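Side-chain contacts in hypothetical membrane protein (Corynebacterium glutamicum, PDB 6JSB), which binds heme and probably takes part in heme transfer within the corynebacterial heme uptake machinery: residues Glu123-Asp126 / Thr127-Ala131; Thr168-Val172 / Met173-Tyr177. All coordinates share one frame; numbering follows the deposited sequence.

In the fold
Both contacts are local, and both line the heme pocket of the HtaA domain. Contact 1 comes first along the chain. It lies in the loop between strands 112-122 and 133-136 of the antiparallel sheet, near the surface. Contact 2 follows and is more buried. It is the end of helix 167-172 and the loop that runs on toward strand 186-198. Their centres lie about 13 Å apart, on the same side of the chain's centre. They meet directly: Phe124 and Phe176 pack edge-to-face, and Phe124 CB lies 3.4 Å from Gly174 O. Two separate loops of one domain thus hold the same heme, whose iron has Tyr23 as its axial ligand.

Contact 1 (Glu123-Asp126 / Thr127-Ala131); sequences EFVD and TKTVA. With HEM (protoporphyrin IX containing Fe), chain C.
Asp126 and Thr129 meet at about a right angle, and Asp126 OD1 takes two bonds there. The loop between strands 112-122 and 133-136 contains an Asx turn, Asp126 to Lys128. Lys128 N donates to Asp126 OD1 over 2.9 Å, with an N-H...O angle of 154°. The hydroxyl Thr129 OG1 donates to the same Asp126 OD1 over 2.7 Å. The two donors come from opposite faces of the carboxylate plane. Two such bonds should limit rotation of the carboxylate and would be expected to favour its charged form. With chi1 at 60°, Asp126 CG stands between its own N and carbonyl carbon, and the carboxylate can turn back over the following residues.

Thr127 faces the heme. Its CG2 lies beside the heme methyl CMB, and Thr127 O comes within 3.3 Å of the vinyl carbon CBB. Phe124 points the same way as Thr127, whose CG2 sits at the edge of the Phe124 ring. Phe124 CD1 approaches the meso carbon CHC of the heme at 3.5 Å.

At the other end of the loop, Ala131 CB packs on Val125 CG2 at 3.6 Å. Water fills in between the two arms. One molecule joins Glu123 O to Ala131 N. Another accepts from Val125 N and lies within hydrogen-bonding distance of Asp126 O and Thr129 O. Arg122 NH1 hydrogen-bonds Ala131 O. Glu123 O lies 3.3 Å from Ala131 CB, just where the two arms come together.

Contact 2 (Thr168-Val172 / Met173-Tyr177); sequences TGVDV and MGTFY. With HEM (protoporphyrin IX containing Fe), chain C.
Val170 lays both its methyl groups against the carbonyl oxygen of Tyr177, with Val170 CG2 3.7 Å from Tyr177 O. A water bridges the same two residues, donating to Val170 O and accepting from Tyr177 N. With chi1 at -55°, Met173 CG lies 3.6 Å from Gly169 O. The chain bends again at chi2 and chi3, which puts SD near Val172 CG1 and turns CE toward the heme methyl CMD. Phe20, Leu99 and Phe101 also pack against Met173.

The helix ends here in a Schellman motif with Gly174 as its C-prime residue. Thr175 N bonds Val170 O at 3.0 Å, and a weak bond runs from Gly174 N to Asp171 O. A type I' turn from Met173 to Phe176 overlaps the motif, with Gly174 and Thr175 both at positive phi. Thr175 OG1 bonds Gly174 O, while its CG2 touches Asp171 OD1.

The turn brings Phe176 flat onto the heme. Pyrrole nitrogen ND lies 3.3 Å above the ring, over its centre, and Phe176 CZ is 3.4 Å from the iron. Tyr177 has heme methyl CMD over one face, toward the rim. Its hydroxyl OH donates to propionate oxygen O2D at 2.6 Å, in the plane of the ring.

Contact 1 (Glu123-Asp126 / Thr127-Ala131)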
loop_
_atom_site.group_PDB
_atom_site.type_symbol
_atom_site.label_atom_id
_atom_site.label_comp_id
_atom_site.label_asym_id
_atom_site.label_seq_id
_atom_site.Cartn_x
_atom_site.Cartn_y
_atom_site.Cartn_z
ATOM N N GLU A 123 -4.169 -10.920 12.113
ATOM C CA GLU A 123 -3.125 -11.944 12.194
ATOM C C GLU A 123 -3.602 -13.249 11.574
ATOM O O GLU A 123 -4.772 -13.618 11.711
ATOM C CB GLU A 123 -2.801 -12.148 13.687
ATOM C CG GLU A 123 -1.602 -13.085 13.935
ATOM C CD GLU A 123 -1.361 -13.308 15.424
ATOM O OE1 GLU A 123 -0.545 -14.187 15.765
ATOM O OE2 GLU A 123 -1.992 -12.617 16.236
ATOM N N PHE A 124 -2.717 -13.942 10.845
ATOM C CA PHE A 124 -3.040 -15.311 10.441
ATOM C C PHE A 124 -2.755 -16.242 11.604
ATOM O O PHE A 124 -1.607 -16.368 12.033
ATOM C CB PHE A 124 -2.261 -15.764 9.205
ATOM C CG PHE A 124 -2.597 -17.183 8.815
ATOM C CD1 PHE A 124 -3.763 -17.463 8.116
ATOM C CD2 PHE A 124 -1.841 -18.248 9.254
ATOM C CE1 PHE A 124 -4.142 -18.758 7.805
ATOM C CE2 PHE A 124 -2.221 -19.571 8.959
ATOM C CZ PHE A 124 -3.365 -19.822 8.205
ATOM N N VAL A 125 -3.800 -16.883 12.123
ATOM C CA VAL A 125 -3.641 -17.855 13.206
ATOM C C VAL A 125 -3.853 -19.249 12.617
ATOM O O VAL A 125 -2.957 -20.106 12.677
ATOM C CB VAL A 125 -4.612 -17.554 14.363
ATOM C CG1 VAL A 125 -4.549 -18.655 15.436
ATOM C CG2 VAL A 125 -4.231 -16.233 14.987
ATOM N N ASP A 126 -5.031 -19.497 12.047
ATOM C CA ASP A 126 -5.318 -20.725 11.321
ATOM C C ASP A 126 -6.545 -20.449 10.473
ATOM O O ASP A 126 -7.078 -19.334 10.469
ATOM C CB ASP A 126 -5.515 -21.934 12.249
ATOM C CG ASP A 126 -6.658 -21.755 13.230
ATOM O OD1 ASP A 126 -7.706 -21.164 12.891
ATOM O OD2 ASP A 126 -6.552 -22.296 14.362
ATOM N N THR A 127 -6.985 -21.458 9.740
ATOM C CA THR A 127 -8.016 -21.218 8.743
ATOM C C THR A 127 -9.414 -21.193 9.319
ATOM O O THR A 127 -10.374 -21.078 8.532
ATOM C CB THR A 127 -7.954 -22.268 7.646
ATOM O OG1 THR A 127 -8.261 -23.541 8.227
ATOM C CG2 THR A 127 -6.554 -22.283 7.027
ATOM N N LYS A 128 -9.562 -21.324 10.645
ATOM C CA LYS A 128 -10.864 -21.352 11.296
ATOM C C LYS A 128 -10.990 -20.271 12.372
ATOM O O LYS A 128 -11.867 -20.372 13.248
ATOM C CB LYS A 128 -11.138 -22.739 11.905
ATOM C CG LYS A 128 -11.127 -23.867 10.858
ATOM C CD LYS A 128 -12.276 -23.669 9.858
ATOM C CE LYS A 128 -12.236 -24.636 8.674
ATOM N NZ LYS A 128 -13.360 -24.365 7.706
ATOM N N THR A 129 -10.132 -19.258 12.332
ATOM C CA THR A 129 -10.081 -18.221 13.362
ATOM C C THR A 129 -10.169 -16.854 12.691
ATOM O O THR A 129 -9.369 -16.561 11.799
ATOM C CB THR A 129 -8.764 -18.296 14.137
ATOM O OG1 THR A 129 -8.694 -19.570 14.791
ATOM C CG2 THR A 129 -8.683 -17.181 15.182
ATOM N N VAL A 130 -11.060 -16.000 13.201
ATOM C CA VAL A 130 -11.131 -14.571 12.808
ATOM C C VAL A 130 -10.274 -13.816 13.826
ATOM O O VAL A 130 -10.759 -13.408 14.889
ATOM C CB VAL A 130 -12.572 -14.054 12.809
ATOM C CG1 VAL A 130 -12.602 -12.584 12.335
ATOM C CG2 VAL A 130 -13.436 -14.901 11.843
ATOM N N ALA A 131 -8.992 -13.662 13.529
ATOM C CA ALA A 131 -8.118 -13.195 14.604
ATOM C C ALA A 131 -8.110 -11.650 14.764
ATOM O O ALA A 131 -8.533 -10.885 13.912
ATOM C CB ALA A 131 -6.689 -13.704 14.343
HETATM C CHA HEM C . -1.978 -17.371 -0.341
HETATM C CHB HEM C . -5.546 -19.872 1.784
HETATM C CHC HEM C . -5.691 -16.487 5.308
HETATM C CHD HEM C . -2.324 -13.811 2.963
HETATM C C1A HEM C . -2.879 -18.363 -0.008
HETATM C C2A HEM C . -2.963 -19.631 -0.708
HETATM C C3A HEM C . -3.962 -20.353 -0.147
HETATM C C4A HEM C . -4.510 -19.534 0.933
HETATM C CMA HEM C . -4.452 -21.780 -0.546
HETATM C CAA HEM C . -2.038 -20.031 -1.876
HETATM C CBA HEM C . -2.707 -19.696 -3.201
HETATM C CGA HEM C . -1.680 -19.760 -4.309
HETATM O O1A HEM C . -2.087 -19.627 -5.497
HETATM O O2A HEM C . -0.461 -19.927 -3.986
HETATM C C1B HEM C . -5.892 -19.171 2.905
HETATM C C2B HEM C . -6.931 -19.568 3.856
HETATM C C3B HEM C . -6.973 -18.645 4.834
HETATM C C4B HEM C . -5.984 -17.602 4.534
HETATM C CMB HEM C . -7.746 -20.882 3.692
HETATM C CAB HEM C . -7.888 -18.572 6.093
HETATM C CBB HEM C . -9.048 -19.231 6.156
HETATM C C1C HEM C . -4.804 -15.454 4.986
HETATM C C2C HEM C . -4.591 -14.256 5.762
HETATM C C3C HEM C . -3.696 -13.480 5.104
HETATM C C4C HEM C . -3.265 -14.210 3.916
HETATM C CMC HEM C . -5.364 -13.868 7.049
HETATM C CAC HEM C . -3.278 -12.108 5.605
HETATM C CBC HEM C . -2.957 -11.182 4.713
HETATM C C1D HEM C . -1.943 -14.569 1.876
HETATM C C2D HEM C . -0.922 -14.182 0.929
HETATM C C3D HEM C . -0.803 -15.152 -0.002
HETATM C C4D HEM C . -1.774 -16.187 0.315
HETATM C CMD HEM C . -0.092 -12.888 1.070
HETATM C CAD HEM C . 0.183 -15.146 -1.211
HETATM C CBD HEM C . -0.622 -14.619 -2.428
HETATM C CGD HEM C . 0.340 -14.563 -3.613
HETATM O O1D HEM C . 0.670 -15.681 -4.139
HETATM O O2D HEM C . 0.756 -13.406 -3.971
HETATM N NA HEM C . -3.834 -18.320 1.030
HETATM N NB HEM C . -5.382 -17.963 3.334
HETATM N NC HEM C . -3.955 -15.400 3.876
HETATM N ND HEM C . -2.441 -15.769 1.448
HETATM FE FE HEM C . -4.082 -16.675 2.360
HETATM O O HOH W 1 -7.409 -13.902 11.009
HETATM O O HOH W 2 -6.525 -16.649 11.362
#

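Contact 2 (Thr168-Val172 / Met173-Tyr177)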
loop_
_atom_site.group_PDB
_atom_site.type_symbol
_atom_site.label_atom_id
_atom_site.label_comp_id
_atom_site.label_asym_id
_atom_site.label_seq_id
_atom_site.Cartn_x
_atom_site.Cartn_y
_atom_site.Cartn_z
ATOM N N THR A 168 8.826 -6.634 9.459
ATOM C CA THR A 168 7.516 -6.162 9.937
ATOM C C THR A 168 6.415 -6.550 8.972
ATOM O O THR A 168 5.318 -6.989 9.367
ATOM C CB THR A 168 7.572 -4.633 10.110
ATOM O OG1 THR A 168 8.456 -4.342 11.167
ATOM C CG2 THR A 168 6.178 -4.041 10.450
ATOM N N GLY A 169 6.694 -6.402 7.680
ATOM C CA GLY A 169 5.680 -6.697 6.662
ATOM C C GLY A 169 5.329 -8.172 6.595
ATOM O O GLY A 169 4.226 -8.525 6.180
ATOM N N VAL A 170 6.239 -9.042 7.017
ATOM C CA VAL A 170 5.951 -10.480 7.017
ATOM C C VAL A 170 4.687 -10.780 7.823
ATOM O O VAL A 170 3.819 -11.535 7.368
ATOM C CB VAL A 170 7.164 -11.279 7.555
ATOM C CG1 VAL A 170 6.699 -12.753 7.887
ATOM C CG2 VAL A 170 8.251 -11.259 6.506
ATOM N N ASP A 171 4.566 -10.208 9.043
ATOM C CA ASP A 171 3.392 -10.478 9.844
ATOM C C ASP A 171 2.140 -9.804 9.303
ATOM O O ASP A 171 1.041 -10.312 9.523
ATOM C CB ASP A 171 3.683 -10.024 11.272
ATOM C CG ASP A 171 4.740 -10.908 11.909
ATOM O OD1 ASP A 171 4.605 -12.138 11.735
ATOM O OD2 ASP A 171 5.706 -10.368 12.481
ATOM N N VAL A 172 2.287 -8.660 8.616
ATOM C CA VAL A 172 1.140 -7.978 8.041
ATOM C C VAL A 172 0.468 -8.853 6.985
ATOM O O VAL A 172 -0.773 -8.906 6.894
ATOM C CB VAL A 172 1.566 -6.620 7.453
ATOM C CG1 VAL A 172 0.330 -5.950 6.741
ATOM C CG2 VAL A 172 2.089 -5.681 8.595
ATOM N N MET A 173 1.277 -9.566 6.196
ATOM C CA MET A 173 0.783 -10.394 5.096
ATOM C C MET A 173 0.598 -11.860 5.505
ATOM O O MET A 173 0.746 -12.779 4.682
ATOM C CB MET A 173 1.726 -10.254 3.885
ATOM C CG MET A 173 1.933 -8.825 3.438
ATOM S SD MET A 173 0.355 -7.965 3.066
ATOM C CE MET A 173 -0.175 -8.895 1.569
ATOM N N GLY A 174 0.275 -12.106 6.786
ATOM C CA GLY A 174 -0.148 -13.448 7.213
ATOM C C GLY A 174 0.964 -14.477 7.285
ATOM O O GLY A 174 0.684 -15.665 7.463
ATOM N N THR A 175 2.224 -14.051 7.219
ATOM C CA THR A 175 3.419 -14.898 7.107
ATOM C C THR A 175 3.468 -15.716 5.801
ATOM O O THR A 175 4.289 -16.630 5.681
ATOM C CB THR A 175 3.641 -15.811 8.348
ATOM O OG1 THR A 175 2.745 -16.940 8.358
ATOM C CG2 THR A 175 3.447 -14.954 9.628
ATOM N N PHE A 176 2.606 -15.421 4.817
ATOM C CA PHE A 176 2.692 -16.150 3.577
ATOM C C PHE A 176 3.883 -15.753 2.711
ATOM O O PHE A 176 4.269 -16.552 1.851
ATOM C CB PHE A 176 1.404 -15.921 2.778
ATOM C CG PHE A 176 0.244 -16.738 3.313
ATOM C CD1 PHE A 176 -0.086 -17.950 2.743
ATOM C CD2 PHE A 176 -0.499 -16.271 4.386
ATOM C CE1 PHE A 176 -1.162 -18.694 3.246
ATOM C CE2 PHE A 176 -1.585 -17.018 4.906
ATOM C CZ PHE A 176 -1.877 -18.241 4.342
ATOM N N TYR A 177 4.436 -14.532 2.880
ATOM C CA TYR A 177 5.656 -14.161 2.155
ATOM C C TYR A 177 6.854 -14.206 3.119
ATOM O O TYR A 177 6.719 -13.774 4.254
ATOM C CB TYR A 177 5.567 -12.738 1.629
ATOM C CG TYR A 177 4.486 -12.497 0.595
ATOM C CD1 TYR A 177 4.288 -13.392 -0.466
ATOM C CD2 TYR A 177 3.748 -11.383 0.671
ATOM C CE1 TYR A 177 3.296 -13.134 -1.433
ATOM C CE2 TYR A 177 2.742 -11.097 -0.271
ATOM C CZ TYR A 177 2.531 -11.971 -1.304
ATOM O OH TYR A 177 1.527 -11.689 -2.222
HETATM C CHA HEM C . -1.978 -17.371 -0.341
HETATM C CHB HEM C . -5.546 -19.872 1.784
HETATM C CHC HEM C . -5.691 -16.487 5.308
HETATM C CHD HEM C . -2.324 -13.811 2.963
HETATM C C1A HEM C . -2.879 -18.363 -0.008
HETATM C C2A HEM C . -2.963 -19.631 -0.708
HETATM C C3A HEM C . -3.962 -20.353 -0.147
HETATM C C4A HEM C . -4.510 -19.534 0.933
HETATM C CMA HEM C . -4.452 -21.780 -0.546
HETATM C CAA HEM C . -2.038 -20.031 -1.876
HETATM C CBA HEM C . -2.707 -19.696 -3.201
HETATM C CGA HEM C . -1.680 -19.760 -4.309
HETATM O O1A HEM C . -2.087 -19.627 -5.497
HETATM O O2A HEM C . -0.461 -19.927 -3.986
HETATM C C1B HEM C . -5.892 -19.171 2.905
HETATM C C2B HEM C . -6.931 -19.568 3.856
HETATM C C3B HEM C . -6.973 -18.645 4.834
HETATM C C4B HEM C . -5.984 -17.602 4.534
HETATM C CMB HEM C . -7.746 -20.882 3.692
HETATM C CAB HEM C . -7.888 -18.572 6.093
HETATM C CBB HEM C . -9.048 -19.231 6.156
HETATM C C1C HEM C . -4.804 -15.454 4.986
HETATM C C2C HEM C . -4.591 -14.256 5.762
HETATM C C3C HEM C . -3.696 -13.480 5.104
HETATM C C4C HEM C . -3.265 -14.210 3.916
HETATM C CMC HEM C . -5.364 -13.868 7.049
HETATM C CAC HEM C . -3.278 -12.108 5.605
HETATM C CBC HEM C . -2.957 -11.182 4.713
HETATM C C1D HEM C . -1.943 -14.569 1.876
HETATM C C2D HEM C . -0.922 -14.182 0.929
HETATM C C3D HEM C . -0.803 -15.152 -0.002
HETATM C C4D HEM C . -1.774 -16.187 0.315
HETATM C CMD HEM C . -0.092 -12.888 1.070
HETATM C CAD HEM C . 0.183 -15.146 -1.211
HETATM C CBD HEM C . -0.622 -14.619 -2.428
HETATM C CGD HEM C . 0.340 -14.563 -3.613
HETATM O O1D HEM C . 0.670 -15.681 -4.139
HETATM O O2D HEM C . 0.756 -13.406 -3.971
HETATM N NA HEM C . -3.834 -18.320 1.030
HETATM N NB HEM C . -5.382 -17.963 3.334
HETATM N NC HEM C . -3.955 -15.400 3.876
HETATM N ND HEM C . -2.441 -15.769 1.448
HETATM FE FE HEM C . -4.082 -16.675 2.360
HETATM O O HOH W 3 4.278 -12.487 4.808
#